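Local coordinates for protein PppA (Pseudomonas aeruginosa, PDB 6JKV) that probably removes phosphate from phosphoserine and phosphothreonine as a manganese-binding PP2C-type phosphatase that regulates type VI secretion, at residues L96-R108 and A187-A199. Numbering follows the deposited sequence.
Sequences LRTGLAQVNERVR and AVGVHEQLELSEA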
loop_
_atom_site.group_PDB
_atom_site.type_symbol
_atom_site.label_atom_id
_atom_site.label_comp_id
_atom_site.label_asym_id
_atom_site.label_seq_id
_atom_site.Cartn_x
_atom_site.Cartn_y
_atom_site.Cartn_z
ATOM N N LEU A 96 -2.113 -8.866 -12.254
ATOM C CA LEU A 96 -2.189 -7.648 -11.408
ATOM C C LEU A 96 -1.585 -6.465 -12.165
ATOM O O LEU A 96 -2.216 -5.384 -12.174
ATOM C CB LEU A 96 -1.460 -7.875 -10.082
ATOM C CG LEU A 96 -2.062 -8.937 -9.163
ATOM C CD1 LEU A 96 -1.058 -9.339 -8.102
ATOM C CD2 LEU A 96 -3.346 -8.443 -8.516
ATOM N N ARG A 97 -0.412 -6.668 -12.769
ATOM C CA ARG A 97 0.283 -5.628 -13.570
ATOM C C ARG A 97 -0.646 -5.121 -14.676
ATOM O O ARG A 97 -0.741 -3.884 -14.855
ATOM C CB ARG A 97 1.574 -6.163 -14.193
ATOM C CG ARG A 97 2.721 -6.287 -13.206
ATOM C CD ARG A 97 3.943 -6.872 -13.872
ATOM N NE ARG A 97 5.151 -6.768 -13.066
ATOM C CZ ARG A 97 5.979 -5.727 -13.055
ATOM N NH1 ARG A 97 5.728 -4.653 -13.793
ATOM N NH2 ARG A 97 7.070 -5.765 -12.307
ATOM N N THR A 98 -1.306 -6.035 -15.387
ATOM C CA THR A 98 -2.177 -5.690 -16.536
ATOM C C THR A 98 -3.376 -4.894 -16.027
ATOM O O THR A 98 -3.740 -3.885 -16.676
ATOM C CB THR A 98 -2.632 -6.929 -17.314
ATOM O OG1 THR A 98 -1.480 -7.558 -17.872
ATOM C CG2 THR A 98 -3.593 -6.578 -18.427
ATOM N N GLY A 99 -3.973 -5.341 -14.919
ATOM C CA GLY A 99 -5.101 -4.643 -14.284
ATOM C C GLY A 99 -4.728 -3.219 -13.922
ATOM O O GLY A 99 -5.549 -2.315 -14.137
ATOM N N LEU A 100 -3.521 -3.025 -13.392
ATOM C CA LEU A 100 -3.039 -1.686 -12.981
ATOM C C LEU A 100 -2.794 -0.816 -14.221
ATOM O O LEU A 100 -3.143 0.391 -14.178
ATOM C CB LEU A 100 -1.790 -1.843 -12.114
ATOM C CG LEU A 100 -2.071 -2.400 -10.715
ATOM C CD1 LEU A 100 -0.783 -2.571 -9.932
ATOM C CD2 LEU A 100 -3.035 -1.494 -9.966
ATOM N N ALA A 101 -2.260 -1.395 -15.300
ATOM C CA ALA A 101 -2.075 -0.662 -16.575
ATOM C C ALA A 101 -3.434 -0.144 -17.071
ATOM O O ALA A 101 -3.517 1.046 -17.456
ATOM C CB ALA A 101 -1.401 -1.534 -17.601
ATOM N N GLN A 102 -4.463 -0.996 -17.031
ATOM C CA GLN A 102 -5.829 -0.635 -17.490
ATOM C C GLN A 102 -6.396 0.479 -16.604
ATOM O O GLN A 102 -7.022 1.410 -17.153
ATOM C CB GLN A 102 -6.773 -1.837 -17.459
ATOM C CG GLN A 102 -6.358 -2.989 -18.361
ATOM C CD GLN A 102 -7.077 -4.275 -18.019
ATOM O OE1 GLN A 102 -7.731 -4.402 -16.978
ATOM N NE2 GLN A 102 -6.944 -5.263 -18.894
ATOM N N VAL A 103 -6.187 0.386 -15.288
ATOM C CA VAL A 103 -6.640 1.437 -14.335
ATOM C C VAL A 103 -5.938 2.751 -14.684
ATOM O O VAL A 103 -6.613 3.805 -14.728
ATOM C CB VAL A 103 -6.388 1.033 -12.874
ATOM C CG1 VAL A 103 -6.567 2.218 -11.945
ATOM C CG2 VAL A 103 -7.293 -0.112 -12.449
ATOM N N ASN A 104 -4.626 2.686 -14.919
ATOM C CA ASN A 104 -3.798 3.876 -15.246
ATOM C C ASN A 104 -4.371 4.573 -16.481
ATOM O O ASN A 104 -4.526 5.814 -16.457
ATOM C CB ASN A 104 -2.335 3.497 -15.471
ATOM C CG ASN A 104 -1.448 4.707 -15.671
ATOM O OD1 ASN A 104 -1.158 5.427 -14.720
ATOM N ND2 ASN A 104 -1.018 4.939 -16.902
ATOM N N GLU A 105 -4.673 3.797 -17.521
ATOM C CA GLU A 105 -5.169 4.351 -18.807
ATOM C C GLU A 105 -6.556 4.990 -18.622
ATOM O O GLU A 105 -6.786 6.100 -19.160
ATOM C CB GLU A 105 -5.205 3.257 -19.868
ATOM C CG GLU A 105 -5.514 3.794 -21.251
ATOM C CD GLU A 105 -6.206 2.761 -22.111
ATOM O OE1 GLU A 105 -7.376 2.463 -21.816
ATOM O OE2 GLU A 105 -5.563 2.224 -23.038
ATOM N N ARG A 106 -7.456 4.313 -17.904
ATOM C CA ARG A 106 -8.822 4.827 -17.630
ATOM C C ARG A 106 -8.729 6.159 -16.869
ATOM O O ARG A 106 -9.469 7.106 -17.216
ATOM C CB ARG A 106 -9.635 3.796 -16.849
ATOM C CG ARG A 106 -10.862 4.358 -16.143
ATOM C CD ARG A 106 -12.090 4.339 -17.026
ATOM N NE ARG A 106 -13.241 4.882 -16.321
ATOM C CZ ARG A 106 -13.702 6.124 -16.441
ATOM N NH1 ARG A 106 -13.132 6.992 -17.260
ATOM N NH2 ARG A 106 -14.762 6.496 -15.747
ATOM N N VAL A 107 -7.861 6.225 -15.855
ATOM C CA VAL A 107 -7.711 7.434 -14.999
ATOM C C VAL A 107 -7.149 8.565 -15.862
ATOM O O VAL A 107 -7.644 9.706 -15.750
ATOM C CB VAL A 107 -6.854 7.149 -13.752
ATOM C CG1 VAL A 107 -6.381 8.432 -13.086
ATOM C CG2 VAL A 107 -7.624 6.292 -12.763
ATOM N N ARG A 108 -6.165 8.261 -16.707
ATOM C CA ARG A 108 -5.579 9.265 -17.629
ATOM C C ARG A 108 -6.672 9.857 -18.522
ATOM O O ARG A 108 -6.757 11.089 -18.614
ATOM C CB ARG A 108 -4.483 8.639 -18.489
ATOM C CG ARG A 108 -3.215 8.315 -17.717
ATOM C CD ARG A 108 -2.470 9.544 -17.249
ATOM N NE ARG A 108 -1.711 10.155 -18.332
ATOM C CZ ARG A 108 -0.873 11.174 -18.184
ATOM N NH1 ARG A 108 -0.680 11.708 -16.990
ATOM N NH2 ARG A 108 -0.228 11.659 -19.233
ATOM N N ALA A 187 2.970 7.012 -9.694
ATOM C CA ALA A 187 1.670 6.637 -9.119
ATOM C C ALA A 187 0.707 6.402 -10.275
ATOM O O ALA A 187 1.010 6.814 -11.421
ATOM C CB ALA A 187 1.150 7.699 -8.175
ATOM N N VAL A 188 -0.411 5.764 -9.966
ATOM C CA VAL A 188 -1.471 5.485 -10.958
ATOM C C VAL A 188 -2.028 6.827 -11.429
ATOM O O VAL A 188 -2.419 7.643 -10.574
ATOM C CB VAL A 188 -2.554 4.569 -10.372
ATOM C CG1 VAL A 188 -3.635 4.282 -11.393
ATOM C CG2 VAL A 188 -1.958 3.269 -9.858
ATOM N N GLY A 189 -1.999 7.054 -12.742
ATOM C CA GLY A 189 -2.593 8.234 -13.394
ATOM C C GLY A 189 -1.612 9.375 -13.595
ATOM O O GLY A 189 -2.003 10.358 -14.255
ATOM N N VAL A 190 -0.391 9.269 -13.065
ATOM C CA VAL A 190 0.629 10.353 -13.164
ATOM C C VAL A 190 1.164 10.406 -14.594
ATOM O O VAL A 190 1.190 11.515 -15.175
ATOM C CB VAL A 190 1.779 10.169 -12.155
ATOM C CG1 VAL A 190 2.803 11.287 -12.280
ATOM C CG2 VAL A 190 1.259 10.101 -10.734
ATOM N N HIS A 191 1.612 9.263 -15.120
ATOM C CA HIS A 191 2.289 9.167 -16.438
ATOM C C HIS A 191 1.428 8.371 -17.417
ATOM O O HIS A 191 0.517 7.646 -16.984
ATOM C CB HIS A 191 3.691 8.548 -16.299
ATOM C CG HIS A 191 4.615 9.361 -15.458
ATOM N ND1 HIS A 191 4.885 9.035 -14.146
ATOM C CD2 HIS A 191 5.276 10.513 -15.709
ATOM C CE1 HIS A 191 5.705 9.933 -13.634
ATOM N NE2 HIS A 191 5.947 10.861 -14.565
ATOM N N GLU A 192 1.775 8.469 -18.696
ATOM C CA GLU A 192 1.188 7.631 -19.764
ATOM C C GLU A 192 1.506 6.159 -19.503
ATOM O O GLU A 192 0.562 5.365 -19.461
ATOM C CB GLU A 192 1.712 8.038 -21.141
ATOM C CG GLU A 192 0.620 8.027 -22.191
ATOM C CD GLU A 192 -0.517 8.983 -21.859
ATOM O OE1 GLU A 192 -1.678 8.516 -21.696
ATOM O OE2 GLU A 192 -0.237 10.194 -21.714
ATOM N N GLN A 193 2.787 5.815 -19.362
ATOM C CA GLN A 193 3.236 4.444 -19.015
ATOM C C GLN A 193 3.412 4.341 -17.499
ATOM O O GLN A 193 4.280 5.028 -16.943
ATOM C CB GLN A 193 4.533 4.105 -19.743
ATOM C CG GLN A 193 5.102 2.738 -19.385
ATOM C CD GLN A 193 5.753 2.074 -20.577
ATOM O OE1 GLN A 193 5.077 1.573 -21.470
ATOM N NE2 GLN A 193 7.076 2.087 -20.622
ATOM N N LEU A 194 2.595 3.522 -16.845
ATOM C CA LEU A 194 2.762 3.249 -15.401
ATOM C C LEU A 194 3.901 2.241 -15.256
ATOM O O LEU A 194 3.812 1.142 -15.848
ATOM C CB LEU A 194 1.457 2.716 -14.814
ATOM C CG LEU A 194 1.560 2.149 -13.399
ATOM C CD1 LEU A 194 1.826 3.256 -12.393
ATOM C CD2 LEU A 194 0.289 1.392 -13.049
ATOM N N GLU A 195 4.956 2.626 -14.544
ATOM C CA GLU A 195 6.114 1.744 -14.285
ATOM C C GLU A 195 6.022 1.290 -12.832
ATOM O O GLU A 195 6.232 2.138 -11.945
ATOM C CB GLU A 195 7.430 2.473 -14.553
ATOM C CG GLU A 195 7.451 3.284 -15.844
ATOM C CD GLU A 195 8.224 2.637 -16.985
ATOM O OE1 GLU A 195 8.257 3.224 -18.110
ATOM O OE2 GLU A 195 8.798 1.538 -16.751
ATOM N N LEU A 196 5.689 0.016 -12.605
ATOM C CA LEU A 196 5.595 -0.568 -11.248
ATOM C C LEU A 196 6.964 -1.101 -10.830
ATOM O O LEU A 196 7.652 -1.716 -11.664
ATOM C CB LEU A 196 4.565 -1.695 -11.236
ATOM C CG LEU A 196 3.103 -1.271 -11.330
ATOM C CD1 LEU A 196 2.268 -2.406 -11.901
ATOM C CD2 LEU A 196 2.566 -0.858 -9.965
ATOM N N SER A 197 7.338 -0.872 -9.577
ATOM C CA SER A 197 8.491 -1.548 -8.949
ATOM C C SER A 197 7.995 -2.866 -8.368
ATOM O O SER A 197 6.825 -2.936 -7.945
ATOM C CB SER A 197 9.155 -0.675 -7.937
ATOM O OG SER A 197 9.903 0.345 -8.584
ATOM N N GLU A 198 8.852 -3.883 -8.394
ATOM C CA GLU A 198 8.520 -5.242 -7.915
ATOM C C GLU A 198 9.648 -5.741 -7.014
ATOM O O GLU A 198 10.833 -5.469 -7.304
ATOM C CB GLU A 198 8.305 -6.188 -9.095
ATOM C CG GLU A 198 7.763 -7.548 -8.682
ATOM C CD GLU A 198 7.587 -8.524 -9.831
ATOM O OE1 GLU A 198 7.606 -8.081 -10.984
ATOM O OE2 GLU A 198 7.457 -9.731 -9.561
ATOM N N ALA A 199 9.283 -6.442 -5.946
ATOM C CA ALA A 199 10.239 -7.169 -5.086
ATOM C C ALA A 199 9.650 -8.532 -4.748
ATOM O O ALA A 199 8.496 -8.590 -4.281
ATOM C CB ALA A 199 10.552 -6.375 -3.842
HETATM O O HOH W 1 9.125 -3.918 -11.834
HETATM O O HOH W 2 5.706 -1.591 -14.842
HETATM O O HOH W 3 1.101 6.688 -14.177
#
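Residues 189-196 run past segment 96-108 of helix 89-114 in broadly the opposite direction, the backbones drawing together from 7.7 Å between the CA atoms of R97 and L196 to 4.9 Å between those of N104 and G189. At that close end N104, buried, uses both ends of its amide on the turning loop. A chi1 of -174° swings this amide out toward the loop, where OD1 accepts from G189 N at 2.7 Å and ND2 donates to H191 O, which lies in the amide plane. A short amide, with acceptor and donor side by side, suits a turn offering a backbone N-H and a carbonyl. Glycine suits position 189: its phi is positive, and CG1 of V107 packs on its bare CA. R108 curls back, bent at chi2 and chi3, laying one guanidinium face over H191 C; its NH2 forms a salt bridge with E192 OE2, 2.9 Å away, met from above the carboxylate plane. Arginine is long enough to fold over the loop and still carry its charge to the glutamate. In this PP2C fold, helix 89-114 packs on one of two antiparallel sheets, and the loop leads along it into that sheet's edge strand, 197-202. Between the polar ends, leucines and valines pack the middle: L100 CD1 meets L196 CD1 at 3.6 Å, L194 CD2 lies against L100 CB, and V103 touches V188. R97, extended from CG to NE, slides past L196 and forms a nearly straight salt bridge (173°) from NH2 to E198 OE1.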